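Local atomic coordinates of endoribonuclease YbeY (Aquifex aeolicus, PDB entry 1OZ9), a protein that probably acts as a zinc-dependent, single-strand-specific endoribonuclease in maturation of the 16S rRNA 3' end and in late-stage 70S ribosome quality control. Residues A[13-17]-A[46-52]; A[68-74]-A[84-90]; A[24-28]-A[106-110]; A[16-20]-A[91-95]. One frame throughout, in Å; residues are numbered along the deposited sequence.

Contact 1: residues A[13-17]-A[46-52]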
loop_
_atom_site.group_PDB
_atom_site.type_symbol
_atom_site.label_atom_id
_atom_site.label_comp_id
_atom_site.label_asym_id
_atom_site.label_seq_id
_atom_site.Cartn_x
_atom_site.Cartn_y
_atom_site.Cartn_z
ATOM N N VAL A 13 -6.354 7.249 -6.867
ATOM C CA VAL A 13 -5.559 7.801 -5.786
ATOM C C VAL A 13 -6.297 8.964 -5.172
ATOM O O VAL A 13 -6.755 9.861 -5.904
ATOM C CB VAL A 13 -4.231 8.309 -6.308
ATOM C CG1 VAL A 13 -3.434 9.003 -5.166
ATOM C CG2 VAL A 13 -3.406 7.118 -6.897
ATOM N N LYS A 14 -6.405 8.970 -3.852
ATOM C CA LYS A 14 -7.055 10.098 -3.161
ATOM C C LYS A 14 -6.098 10.671 -2.139
ATOM O O LYS A 14 -5.558 9.918 -1.323
ATOM C CB LYS A 14 -8.324 9.626 -2.471
ATOM C CG LYS A 14 -9.442 9.363 -3.470
ATOM C CD LYS A 14 -10.746 8.929 -2.810
ATOM C CE LYS A 14 -11.922 9.681 -3.435
ATOM N NZ LYS A 14 -13.220 9.034 -3.087
ATOM N N LEU A 15 -5.873 11.983 -2.179
ATOM C CA LEU A 15 -4.906 12.587 -1.254
ATOM C C LEU A 15 -5.548 13.593 -0.330
ATOM O O LEU A 15 -6.130 14.604 -0.790
ATOM C CB LEU A 15 -3.786 13.302 -2.032
ATOM C CG LEU A 15 -3.095 12.506 -3.155
ATOM C CD1 LEU A 15 -2.098 13.357 -3.938
ATOM C CD2 LEU A 15 -2.379 11.310 -2.570
ATOM N N LYS A 16 -5.472 13.305 0.960
ATOM C CA LYS A 16 -5.810 14.296 1.978
ATOM C C LYS A 16 -4.503 15.017 2.294
ATOM O O LYS A 16 -4.491 16.212 2.552
ATOM C CB LYS A 16 -6.376 13.641 3.249
ATOM C CG LYS A 16 -6.779 14.681 4.321
ATOM C CD LYS A 16 -7.377 14.076 5.595
ATOM C CE LYS A 16 -7.765 15.197 6.547
ATOM N NZ LYS A 16 -8.725 14.760 7.602
ATOM N N LYS A 17 -3.395 14.283 2.280
ATOM C CA LYS A 17 -2.059 14.859 2.503
ATOM C C LYS A 17 -1.331 14.808 1.161
ATOM O O LYS A 17 -1.407 13.797 0.459
ATOM C CB LYS A 17 -1.318 14.062 3.561
ATOM C CG LYS A 17 -1.874 14.292 4.930
ATOM C CD LYS A 17 -1.648 15.735 5.366
ATOM C CE LYS A 17 -1.732 15.852 6.881
ATOM N NZ LYS A 17 -1.616 17.262 7.400
ATOM N N TYR A 46 -5.053 5.726 -0.592
ATOM C CA TYR A 46 -5.418 6.963 0.114
ATOM C C TYR A 46 -4.216 7.434 0.914
ATOM O O TYR A 46 -3.640 6.643 1.663
ATOM C CB TYR A 46 -6.591 6.691 1.056
ATOM C CG TYR A 46 -7.209 7.892 1.772
ATOM C CD1 TYR A 46 -7.210 9.165 1.213
ATOM C CD2 TYR A 46 -7.830 7.727 3.016
ATOM C CE1 TYR A 46 -7.799 10.236 1.871
ATOM C CE2 TYR A 46 -8.415 8.776 3.678
ATOM C CZ TYR A 46 -8.409 10.030 3.114
ATOM O OH TYR A 46 -9.013 11.061 3.810
ATOM N N ILE A 47 -3.806 8.687 0.739
ATOM C CA ILE A 47 -2.726 9.227 1.577
ATOM C C ILE A 47 -3.375 10.187 2.575
ATOM O O ILE A 47 -3.930 11.232 2.188
ATOM C CB ILE A 47 -1.663 9.994 0.778
ATOM C CG1 ILE A 47 -1.086 9.163 -0.377
ATOM C CG2 ILE A 47 -0.561 10.496 1.724
ATOM C CD1 ILE A 47 -0.420 7.820 0.025
ATOM N N THR A 48 -3.316 9.846 3.858
ATOM C CA THR A 48 -3.998 10.649 4.855
ATOM C C THR A 48 -3.079 10.987 6.019
ATOM O O THR A 48 -1.851 10.997 5.845
ATOM C CB THR A 48 -5.323 9.939 5.274
ATOM O OG1 THR A 48 -6.065 10.759 6.171
ATOM C CG2 THR A 48 -5.060 8.625 6.037
ATOM N N ASP A 49 -3.656 11.288 7.177
ATOM C CA ASP A 49 -2.871 11.709 8.349
ATOM C C ASP A 49 -2.972 10.725 9.508
ATOM O O ASP A 49 -3.715 9.752 9.442
ATOM C CB ASP A 49 -3.295 13.097 8.835
ATOM C CG ASP A 49 -4.750 13.147 9.313
ATOM O OD1 ASP A 49 -5.436 12.107 9.386
ATOM O OD2 ASP A 49 -5.301 14.218 9.640
ATOM N N ASP A 50 -2.241 10.996 10.583
ATOM C CA ASP A 50 -2.226 10.096 11.736
ATOM C C ASP A 50 -3.582 9.953 12.414
ATOM O O ASP A 50 -3.936 8.861 12.888
ATOM C CB ASP A 50 -1.170 10.538 12.765
ATOM C CG ASP A 50 0.168 9.869 12.531
ATOM O OD1 ASP A 50 0.273 9.093 11.546
ATOM O OD2 ASP A 50 1.169 10.046 13.264
ATOM N N GLN A 51 -4.344 11.046 12.468
ATOM C CA GLN A 51 -5.642 10.987 13.118
ATOM C C GLN A 51 -6.604 10.055 12.365
ATOM O O GLN A 51 -7.303 9.242 12.966
ATOM C CB GLN A 51 -6.219 12.392 13.381
ATOM C CG GLN A 51 -5.601 13.018 14.647
ATOM C CD GLN A 51 -5.955 14.495 14.906
ATOM O OE1 GLN A 51 -7.089 14.939 14.663
ATOM N NE2 GLN A 51 -4.989 15.240 15.436
ATOM N N GLU A 52 -6.622 10.143 11.047
ATOM C CA GLU A 52 -7.537 9.288 10.315
ATOM C C GLU A 52 -7.100 7.833 10.354
ATOM O O GLU A 52 -7.924 6.933 10.551
ATOM C CB GLU A 52 -7.714 9.750 8.882
ATOM C CG GLU A 52 -8.584 8.783 8.107
ATOM C CD GLU A 52 -9.241 9.411 6.897
ATOM O OE1 GLU A 52 -8.694 10.410 6.356
ATOM O OE2 GLU A 52 -10.317 8.887 6.503
#
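Lys14 and Tyr46 sit side by side on two parallel strands, and the carbonyl of Lys14 serves both backbone and ring. Its oxygen accepts a hydrogen bond from Ile47 N (3.0 Å), and it also lies at the edge of the Tyr46 ring, 3.1 Å from CD1. Leu15 comes next, on the other face of the sheet beside Ile47 and pointing the same way; CD2 presses on Ile47 CG1 at 3.3 Å, tighter than usual for two carbons. Ile25 of helix 22-35 covers both side chains. At Lys16 the strand ends. Its N and that of Lys17 both donate to Ile47 O, the second from well above the carbonyl plane. Lys16 runs fully extended, CG anti to the backbone N (chi1 -178°), which carries its CD past Thr48 OG1 and its NZ to 4.0 Å from Asp49 OD2, beyond a salt bridge. In Lys17, CG, anti to the carbonyl carbon (chi1 -72°), lies against Thr48 O; the bend at chi2 then brings CE to Asp49 CB. Within 46-52, Glu52 OE1 accepts from Tyr46 OH on its syn side and from Thr48 OG1 on its anti side, while Asp49 OD1 caps the following helix through Glu52 N. The two hydroxyl bonds tie the first turn of helix 50-61 to strand 41-48; with the Lys16 ammonium nearby they probably favour the ionised form of Glu52.

Contact 2: residues A[68-74]-A[84-90]; sequences DVLSFPM and LGDVVIS
Leu70 and Val88 form a hydrogen-bonded antiparallel pair, joined by Leu70 N to Val88 O (2.8 Å) and Val88 N to Leu70 O (2.9 Å). Phe72 and Asp86 repeat the pattern, and one hydrogen bond each, from Ser90 N to Asp68 O and from Met74 N to Leu84 O (3.1 Å), extends the ladder at its two ends. The last is straight at the hydrogen, though its donor sits 44° out of the carbonyl plane. Between these rungs, CA-H groups of the non-hydrogen-bonded pairs approach carbonyls, as Val69 CA does Val88 O.

Apolar contacts fall on both faces. On one, Val69 CG2 touches Val87 CG1 and Ile89 CG1, each at 3.7 Å; with CG2 anti to the backbone N, that methyl reaches both neighbours. On the other, Val88 CG2 meets the edge of the Phe72 ring, 3.5 Å from CE1, and Tyr60 packs edge-to-face with the same ring. Gly85 has backbone angles that call for glycine, and a side chain there would run into Phe72 O; Met74 CG packs on Gly85 CA at 3.7 Å.

Among polar side chains, Ser90 OG caps helix 91-101 through Thr93 N and bonds to Asp50. The whole is a beta hairpin whose Val69 and Ser71 side chains adjoin His115 and His119, predicted ligands of the catalytic zinc.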
loop_
_atom_site.group_PDB
_atom_site.type_symbol
_atom_site.label_atom_id
_atom_site.label_comp_id
_atom_site.label_asym_id
_atom_site.label_seq_id
_atom_site.Cartn_x
_atom_site.Cartn_y
_atom_site.Cartn_z
ATOM N N ASP A 68 1.694 3.146 9.892
ATOM C CA ASP A 68 2.124 3.627 8.571
ATOM C C ASP A 68 1.192 3.260 7.405
ATOM O O ASP A 68 0.887 4.102 6.520
ATOM C CB ASP A 68 3.546 3.170 8.252
ATOM C CG ASP A 68 3.776 1.674 8.491
ATOM O OD1 ASP A 68 2.828 0.911 8.862
ATOM O OD2 ASP A 68 4.937 1.189 8.368
ATOM N N VAL A 69 0.727 2.019 7.385
ATOM C CA VAL A 69 -0.120 1.612 6.270
ATOM C C VAL A 69 -1.132 0.551 6.724
ATOM O O VAL A 69 -0.814 -0.314 7.541
ATOM C CB VAL A 69 0.769 1.041 5.119
ATOM C CG1 VAL A 69 1.636 -0.170 5.606
ATOM C CG2 VAL A 69 -0.039 0.706 3.815
ATOM N N LEU A 70 -2.341 0.616 6.179
ATOM C CA LEU A 70 -3.332 -0.412 6.410
ATOM C C LEU A 70 -3.898 -0.835 5.060
ATOM O O LEU A 70 -4.040 -0.001 4.154
ATOM C CB LEU A 70 -4.436 0.091 7.322
ATOM C CG LEU A 70 -4.033 0.325 8.793
ATOM C CD1 LEU A 70 -5.195 0.963 9.528
ATOM C CD2 LEU A 70 -3.659 -0.957 9.510
ATOM N N SER A 71 -4.209 -2.113 4.903
ATOM C CA SER A 71 -4.818 -2.555 3.649
ATOM C C SER A 71 -6.195 -3.176 3.909
ATOM O O SER A 71 -6.367 -3.939 4.875
ATOM C CB SER A 71 -3.898 -3.596 3.003
ATOM O OG SER A 71 -4.015 -4.768 3.810
ATOM N N PHE A 72 -7.175 -2.876 3.053
ATOM C CA PHE A 72 -8.548 -3.342 3.257
ATOM C C PHE A 72 -9.071 -4.071 2.023
ATOM O O PHE A 72 -9.414 -3.424 1.043
ATOM C CB PHE A 72 -9.474 -2.144 3.526
ATOM C CG PHE A 72 -9.039 -1.291 4.688
ATOM C CD1 PHE A 72 -8.241 -0.188 4.492
ATOM C CD2 PHE A 72 -9.377 -1.632 5.970
ATOM C CE1 PHE A 72 -7.801 0.575 5.570
ATOM C CE2 PHE A 72 -8.951 -0.855 7.053
ATOM C CZ PHE A 72 -8.182 0.250 6.843
ATOM N N PRO A 73 -9.130 -5.401 2.049
ATOM C CA PRO A 73 -9.645 -6.155 0.896
ATOM C C PRO A 73 -11.127 -5.974 0.692
ATOM O O PRO A 73 -11.894 -5.895 1.653
ATOM C CB PRO A 73 -9.367 -7.614 1.281
ATOM C CG PRO A 73 -9.419 -7.600 2.786
ATOM C CD PRO A 73 -8.675 -6.298 3.132
ATOM N N MET A 74 -11.530 -5.904 -0.574
ATOM C CA MET A 74 -12.924 -5.810 -0.939
ATOM C C MET A 74 -13.184 -7.128 -1.669
ATOM O O MET A 74 -13.594 -8.143 -1.056
ATOM C CB MET A 74 -13.154 -4.612 -1.861
ATOM C CG MET A 74 -13.024 -3.266 -1.167
ATOM S SD MET A 74 -14.292 -2.959 0.130
ATOM C CE MET A 74 -13.330 -2.141 1.359
ATOM N N LEU A 84 -9.860 -4.921 -5.910
ATOM C CA LEU A 84 -8.914 -5.529 -4.977
ATOM C C LEU A 84 -9.102 -4.951 -3.600
ATOM O O LEU A 84 -9.140 -5.691 -2.596
ATOM C CB LEU A 84 -7.484 -5.289 -5.394
ATOM C CG LEU A 84 -6.902 -5.870 -6.674
ATOM C CD1 LEU A 84 -5.361 -5.693 -6.582
ATOM C CD2 LEU A 84 -7.332 -7.349 -6.872
ATOM N N GLY A 85 -9.241 -3.626 -3.547
ATOM C CA GLY A 85 -9.517 -2.974 -2.289
ATOM C C GLY A 85 -8.678 -1.733 -2.089
ATOM O O GLY A 85 -8.203 -1.125 -3.066
ATOM N N ASP A 86 -8.494 -1.362 -0.828
ATOM C CA ASP A 86 -7.832 -0.102 -0.509
ATOM C C ASP A 86 -6.520 -0.241 0.229
ATOM O O ASP A 86 -6.377 -1.108 1.081
ATOM C CB ASP A 86 -8.713 0.733 0.424
ATOM C CG ASP A 86 -10.098 0.960 -0.130
ATOM O OD1 ASP A 86 -10.219 1.081 -1.354
ATOM O OD2 ASP A 86 -11.109 1.001 0.596
ATOM N N VAL A 87 -5.617 0.688 -0.049
ATOM C CA VAL A 87 -4.369 0.826 0.722
ATOM C C VAL A 87 -4.403 2.240 1.281
ATOM O O VAL A 87 -4.593 3.193 0.522
ATOM C CB VAL A 87 -3.131 0.691 -0.137
ATOM C CG1 VAL A 87 -1.897 1.046 0.673
ATOM C CG2 VAL A 87 -3.004 -0.773 -0.645
ATOM N N VAL A 88 -4.247 2.381 2.597
ATOM C CA VAL A 88 -4.312 3.694 3.235
ATOM C C VAL A 88 -2.976 3.922 3.955
ATOM O O VAL A 88 -2.589 3.093 4.794
ATOM C CB VAL A 88 -5.443 3.713 4.285
ATOM C CG1 VAL A 88 -5.531 5.091 4.983
ATOM C CG2 VAL A 88 -6.775 3.353 3.633
ATOM N N ILE A 89 -2.317 5.062 3.670
ATOM C CA ILE A 89 -1.007 5.371 4.214
ATOM C C ILE A 89 -1.055 6.700 4.946
ATOM O O ILE A 89 -1.691 7.639 4.470
ATOM C CB ILE A 89 -0.033 5.506 3.028
ATOM C CG1 ILE A 89 0.207 4.110 2.443
ATOM C CG2 ILE A 89 1.280 6.205 3.472
ATOM C CD1 ILE A 89 0.932 4.092 1.094
ATOM N N SER A 90 -0.397 6.790 6.087
ATOM C CA SER A 90 -0.339 8.064 6.777
ATOM C C SER A 90 0.948 8.764 6.383
ATOM O O SER A 90 2.057 8.263 6.633
ATOM C CB SER A 90 -0.331 7.903 8.298
ATOM O OG SER A 90 -0.043 9.186 8.891
#

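Contact 3: residues A[24-28]-A[106-110]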
loop_
_atom_site.group_PDB
_atom_site.type_symbol
_atom_site.label_atom_id
_atom_site.label_comp_id
_atom_site.label_asym_id
_atom_site.label_seq_id
_atom_site.Cartn_x
_atom_site.Cartn_y
_atom_site.Cartn_z
ATOM N N LYS A 24 2.806 10.439 -9.274
ATOM C CA LYS A 24 3.877 9.510 -8.894
ATOM C C LYS A 24 3.296 8.307 -8.141
ATOM O O LYS A 24 3.700 7.161 -8.363
ATOM C CB LYS A 24 4.950 10.190 -8.030
ATOM C CG LYS A 24 5.965 10.974 -8.826
ATOM C CD LYS A 24 7.128 11.489 -7.916
ATOM C CE LYS A 24 8.250 12.093 -8.739
ATOM N NZ LYS A 24 9.207 12.986 -7.971
ATOM N N ILE A 25 2.364 8.583 -7.232
ATOM C CA ILE A 25 1.734 7.535 -6.482
ATOM C C ILE A 25 0.984 6.647 -7.464
ATOM O O ILE A 25 1.017 5.403 -7.357
ATOM C CB ILE A 25 0.790 8.119 -5.405
ATOM C CG1 ILE A 25 1.623 8.722 -4.247
ATOM C CG2 ILE A 25 -0.156 7.068 -4.885
ATOM C CD1 ILE A 25 0.821 9.680 -3.398
ATOM N N GLU A 26 0.294 7.266 -8.414
ATOM C CA GLU A 26 -0.475 6.482 -9.378
ATOM C C GLU A 26 0.442 5.551 -10.188
ATOM O O GLU A 26 0.134 4.351 -10.361
ATOM C CB GLU A 26 -1.256 7.401 -10.326
ATOM C CG GLU A 26 -2.469 6.725 -10.924
ATOM C CD GLU A 26 -3.288 7.635 -11.850
ATOM O OE1 GLU A 26 -3.466 8.850 -11.544
ATOM O OE2 GLU A 26 -3.760 7.115 -12.881
ATOM N N LYS A 27 1.545 6.113 -10.694
ATOM C CA LYS A 27 2.543 5.367 -11.459
ATOM C C LYS A 27 3.165 4.193 -10.658
ATOM O O LYS A 27 3.224 3.075 -11.188
ATOM C CB LYS A 27 3.614 6.287 -12.082
ATOM C CG LYS A 27 4.951 5.583 -12.492
ATOM C CD LYS A 27 5.993 6.567 -13.060
ATOM C CE LYS A 27 7.469 6.140 -12.789
ATOM N NZ LYS A 27 8.251 5.699 -14.009
ATOM N N TRP A 28 3.609 4.430 -9.417
ATOM C CA TRP A 28 4.159 3.352 -8.583
ATOM C C TRP A 28 3.135 2.231 -8.431
ATOM O O TRP A 28 3.460 1.052 -8.573
ATOM C CB TRP A 28 4.525 3.847 -7.178
ATOM C CG TRP A 28 5.708 4.754 -7.190
ATOM C CD1 TRP A 28 6.759 4.713 -8.041
ATOM C CD2 TRP A 28 5.942 5.839 -6.315
ATOM N NE1 TRP A 28 7.672 5.696 -7.729
ATOM C CE2 TRP A 28 7.173 6.425 -6.687
ATOM C CE3 TRP A 28 5.237 6.387 -5.245
ATOM C CZ2 TRP A 28 7.707 7.530 -6.031
ATOM C CZ3 TRP A 28 5.783 7.479 -4.589
ATOM C CH2 TRP A 28 6.995 8.036 -4.989
ATOM N N GLU A 106 9.309 10.229 -0.422
ATOM C CA GLU A 106 8.837 9.548 -1.631
ATOM C C GLU A 106 9.249 8.103 -1.573
ATOM O O GLU A 106 8.460 7.229 -1.896
ATOM C CB GLU A 106 9.387 10.166 -2.917
ATOM C CG GLU A 106 8.857 11.559 -3.162
ATOM C CD GLU A 106 9.115 12.083 -4.568
ATOM O OE1 GLU A 106 9.582 11.321 -5.448
ATOM O OE2 GLU A 106 8.848 13.282 -4.785
ATOM N N GLU A 107 10.487 7.849 -1.154
ATOM C CA GLU A 107 10.930 6.469 -1.075
ATOM C C GLU A 107 10.086 5.693 -0.056
ATOM O O GLU A 107 9.703 4.544 -0.315
ATOM C CB GLU A 107 12.418 6.373 -0.743
ATOM C CG GLU A 107 12.904 4.935 -0.572
ATOM C CD GLU A 107 12.925 4.116 -1.871
ATOM O OE1 GLU A 107 13.121 4.689 -2.968
ATOM O OE2 GLU A 107 12.755 2.874 -1.793
ATOM N N GLU A 108 9.758 6.317 1.071
ATOM C CA GLU A 108 8.975 5.631 2.104
ATOM C C GLU A 108 7.542 5.377 1.625
ATOM O O GLU A 108 6.960 4.294 1.841
ATOM C CB GLU A 108 8.997 6.414 3.431
ATOM C CG GLU A 108 8.231 5.745 4.587
ATOM C CD GLU A 108 8.842 4.415 5.038
ATOM O OE1 GLU A 108 9.981 4.072 4.609
ATOM O OE2 GLU A 108 8.181 3.704 5.840
ATOM N N VAL A 109 6.961 6.367 0.957
ATOM C CA VAL A 109 5.615 6.169 0.455
ATOM C C VAL A 109 5.551 5.067 -0.606
ATOM O O VAL A 109 4.621 4.263 -0.631
ATOM C CB VAL A 109 5.029 7.496 -0.048
ATOM C CG1 VAL A 109 3.707 7.242 -0.794
ATOM C CG2 VAL A 109 4.838 8.418 1.176
ATOM N N LYS A 110 6.530 5.053 -1.491
ATOM C CA LYS A 110 6.628 4.028 -2.528
ATOM C C LYS A 110 6.697 2.629 -1.891
ATOM O O LYS A 110 5.977 1.685 -2.293
ATOM C CB LYS A 110 7.873 4.257 -3.396
ATOM C CG LYS A 110 8.077 3.193 -4.508
ATOM C CD LYS A 110 9.311 3.502 -5.372
ATOM C CE LYS A 110 10.590 3.224 -4.628
ATOM N NZ LYS A 110 11.823 3.593 -5.410
#
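Trp28 faces Lys110 across the interface of two helices, with the lysine chain lying over the indole. From CB, Lys110 starts over the centre of the six-membered ring, a CH-pi contact 3.8 Å from its centroid and only 9° off the normal. CG, placed anti to the backbone N, continues over the five-membered ring, 3.9 Å from Trp28 CD2. CD goes on toward the ring nitrogen and comes to 3.6 Å from Trp28 NE1. At chi3 (73°) the chain bends off the indole, taking CE and NZ away, and Lys110 NZ ends in a salt bridge to Glu107 OE1 one turn back on its own helix (3.0 Å). Lys24 O lies 3.2 Å above the opposite face of the indole, toward the rim.

The segments 24-28 and 106-110, from helices 22-35 and 105-120, cross at -41° with axes 10.9 Å apart; the first helix is the connecting helix of the beta-alpha-beta unit, and the second carries the predicted zinc ligands His115 and His119.

Farther along the indole, Trp28 CH2 lies 3.5 Å from Glu106 O and also packs on Glu106 CB. Deeper in the interface, Val109 CG1 approaches both Ile25 CG1 and Trp28 CZ3. Toward the start of both segments, the extended Lys24 crosses Glu106 at about a right angle. Lys24 NZ bonds to the syn lone pair of Glu106 OE1 at 3.0 Å, and a weaker bond reaches the other carboxylate oxygen.

Contact 4: residues A[16-20]-A[91-95]; sequences KKRKV and QDTAE
Gln91 projects from the first turn of helix 91-101 between Lys17 and Lys19, and its side chain crosses that of Lys17 at about a right angle. The contact joins this helix to the loop that leads from strand 10-15 into helix 22-35, within the beta-alpha-beta crossover that begins the alpha/beta fold. Gln91 is extended, with CG anti to the backbone N (chi1 -179°), and this straight chain carries the amide across to the loop. On one side of it the CB of Lys17 packs on Gln91 CB at 3.7 Å and on the amide carbon CD at 3.6 Å. The CB of Lys19 lies 3.8 Å from that same CD of Gln91, so the buried glutamine is flanked by the aliphatic beginnings of two lysines whose charged ends go elsewhere.

Lys17 turns on past Gln91 toward Asp92, and its NZ stays 4.6 Å from Asp92 OD1, near enough for a probable weak attraction but beyond a salt bridge. The other carboxylate oxygen of Asp92, OD2, accepts from Asp50 N, tying the helix start to the beginning of helix 50-61.

One turn along, Glu95 faces Lys19, and Leu105, at the start of helix 105-120, touches both residues and Val20. The Lys19 and Glu95 chains are extended beyond CG, and they cross at about a right angle, which brings the lysine's methylenes as well as its charge to the carboxylate. The resulting salt bridge is long, with Lys19 NZ at 3.8 Å from Glu95 OE2, and Lys19 CD lies slightly nearer that oxygen at 3.6 Å.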
loop_
_atom_site.group_PDB
_atom_site.type_symbol
_atom_site.label_atom_id
_atom_site.label_comp_id
_atom_site.label_asym_id
_atom_site.label_seq_id
_atom_site.Cartn_x
_atom_site.Cartn_y
_atom_site.Cartn_z
ATOM N N LYS A 16 -5.472 13.305 0.960
ATOM C CA LYS A 16 -5.810 14.296 1.978
ATOM C C LYS A 16 -4.503 15.017 2.294
ATOM O O LYS A 16 -4.491 16.212 2.552
ATOM C CB LYS A 16 -6.376 13.641 3.249
ATOM C CG LYS A 16 -6.779 14.681 4.321
ATOM C CD LYS A 16 -7.377 14.076 5.595
ATOM C CE LYS A 16 -7.765 15.197 6.547
ATOM N NZ LYS A 16 -8.725 14.760 7.602
ATOM N N LYS A 17 -3.395 14.283 2.280
ATOM C CA LYS A 17 -2.059 14.859 2.503
ATOM C C LYS A 17 -1.331 14.808 1.161
ATOM O O LYS A 17 -1.407 13.797 0.459
ATOM C CB LYS A 17 -1.318 14.062 3.561
ATOM C CG LYS A 17 -1.874 14.292 4.930
ATOM C CD LYS A 17 -1.648 15.735 5.366
ATOM C CE LYS A 17 -1.732 15.852 6.881
ATOM N NZ LYS A 17 -1.616 17.262 7.400
ATOM N N ARG A 18 -0.661 15.901 0.793
ATOM C CA ARG A 18 -0.212 16.086 -0.582
ATOM C C ARG A 18 1.241 16.377 -0.890
ATOM O O ARG A 18 1.537 16.972 -1.941
ATOM C CB ARG A 18 -1.027 17.241 -1.166
ATOM C CG ARG A 18 -2.514 17.040 -1.004
ATOM C CD ARG A 18 -3.312 18.064 -1.722
ATOM N NE ARG A 18 -4.608 18.295 -1.103
ATOM C CZ ARG A 18 -5.713 17.727 -1.509
ATOM N NH1 ARG A 18 -5.678 16.892 -2.536
ATOM N NH2 ARG A 18 -6.856 17.999 -0.897
ATOM N N LYS A 19 2.147 15.979 0.005
ATOM C CA LYS A 19 3.558 16.259 -0.189
ATOM C C LYS A 19 4.162 15.466 -1.346
ATOM O O LYS A 19 5.116 15.917 -1.983
ATOM C CB LYS A 19 4.356 16.029 1.115
ATOM C CG LYS A 19 5.431 17.030 1.290
ATOM C CD LYS A 19 5.880 17.221 2.740
ATOM C CE LYS A 19 7.028 18.223 2.744
ATOM N NZ LYS A 19 7.512 18.774 4.047
ATOM N N VAL A 20 3.582 14.312 -1.634
ATOM C CA VAL A 20 4.002 13.478 -2.752
ATOM C C VAL A 20 2.993 13.611 -3.898
ATOM O O VAL A 20 1.770 13.489 -3.703
ATOM C CB VAL A 20 4.120 12.004 -2.312
ATOM C CG1 VAL A 20 4.417 11.075 -3.506
ATOM C CG2 VAL A 20 5.171 11.856 -1.187
ATOM N N GLN A 91 0.799 9.933 5.785
ATOM C CA GLN A 91 1.960 10.747 5.491
ATOM C C GLN A 91 2.732 11.108 6.755
ATOM O O GLN A 91 3.949 11.176 6.734
ATOM C CB GLN A 91 1.547 12.034 4.749
ATOM C CG GLN A 91 2.736 12.894 4.395
ATOM C CD GLN A 91 2.304 14.188 3.714
ATOM O OE1 GLN A 91 2.266 15.265 4.332
ATOM N NE2 GLN A 91 1.981 14.079 2.458
ATOM N N ASP A 92 2.018 11.384 7.845
ATOM C CA ASP A 92 2.652 11.768 9.100
ATOM C C ASP A 92 3.619 10.694 9.576
ATOM O O ASP A 92 4.751 10.982 9.980
ATOM C CB ASP A 92 1.621 11.939 10.203
ATOM C CG ASP A 92 0.713 13.129 9.996
ATOM O OD1 ASP A 92 1.069 14.067 9.219
ATOM O OD2 ASP A 92 -0.383 13.200 10.593
ATOM N N THR A 93 3.153 9.455 9.579
ATOM C CA THR A 93 3.994 8.373 10.046
ATOM C C THR A 93 5.073 8.080 9.041
ATOM O O THR A 93 6.201 7.844 9.432
ATOM C CB THR A 93 3.156 7.118 10.357
ATOM O OG1 THR A 93 2.418 7.367 11.556
ATOM C CG2 THR A 93 4.068 5.926 10.729
ATOM N N ALA A 94 4.728 8.115 7.752
ATOM C CA ALA A 94 5.706 7.891 6.689
ATOM C C ALA A 94 6.883 8.877 6.823
ATOM O O ALA A 94 8.048 8.499 6.651
ATOM C CB ALA A 94 5.023 8.049 5.305
ATOM N N GLU A 95 6.583 10.138 7.136
ATOM C CA GLU A 95 7.661 11.134 7.274
ATOM C C GLU A 95 8.620 10.776 8.407
ATOM O O GLU A 95 9.835 10.903 8.256
ATOM C CB GLU A 95 7.119 12.555 7.476
ATOM C CG GLU A 95 6.542 13.206 6.220
ATOM C CD GLU A 95 6.030 14.613 6.514
ATOM O OE1 GLU A 95 5.159 14.735 7.411
ATOM O OE2 GLU A 95 6.519 15.587 5.880
#

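In the fold
Contacts 1 and 2 belong to one mixed four-stranded sheet, ordered 10-15, 41-48, 81-90, 69-78; their centres are 11 Å apart and strands 41-48 and 81-90 join them. Contact 1 closes before contact 2 opens along the chain. Contact 4 shares Lys16 and Lys17 with contact 1, its centre 7 Å away. The centre of contact 3 is about 14 Å from those of contacts 1 and 2; Ile25 packs on Leu15 and Ile47 of contact 1. Contact 3 sets helix 105-120, with predicted zinc ligands His115 and His119, against helix 22-35, and contact 4 sets helix 91-101 against the loop before helix 22-35; along the chain the two cross.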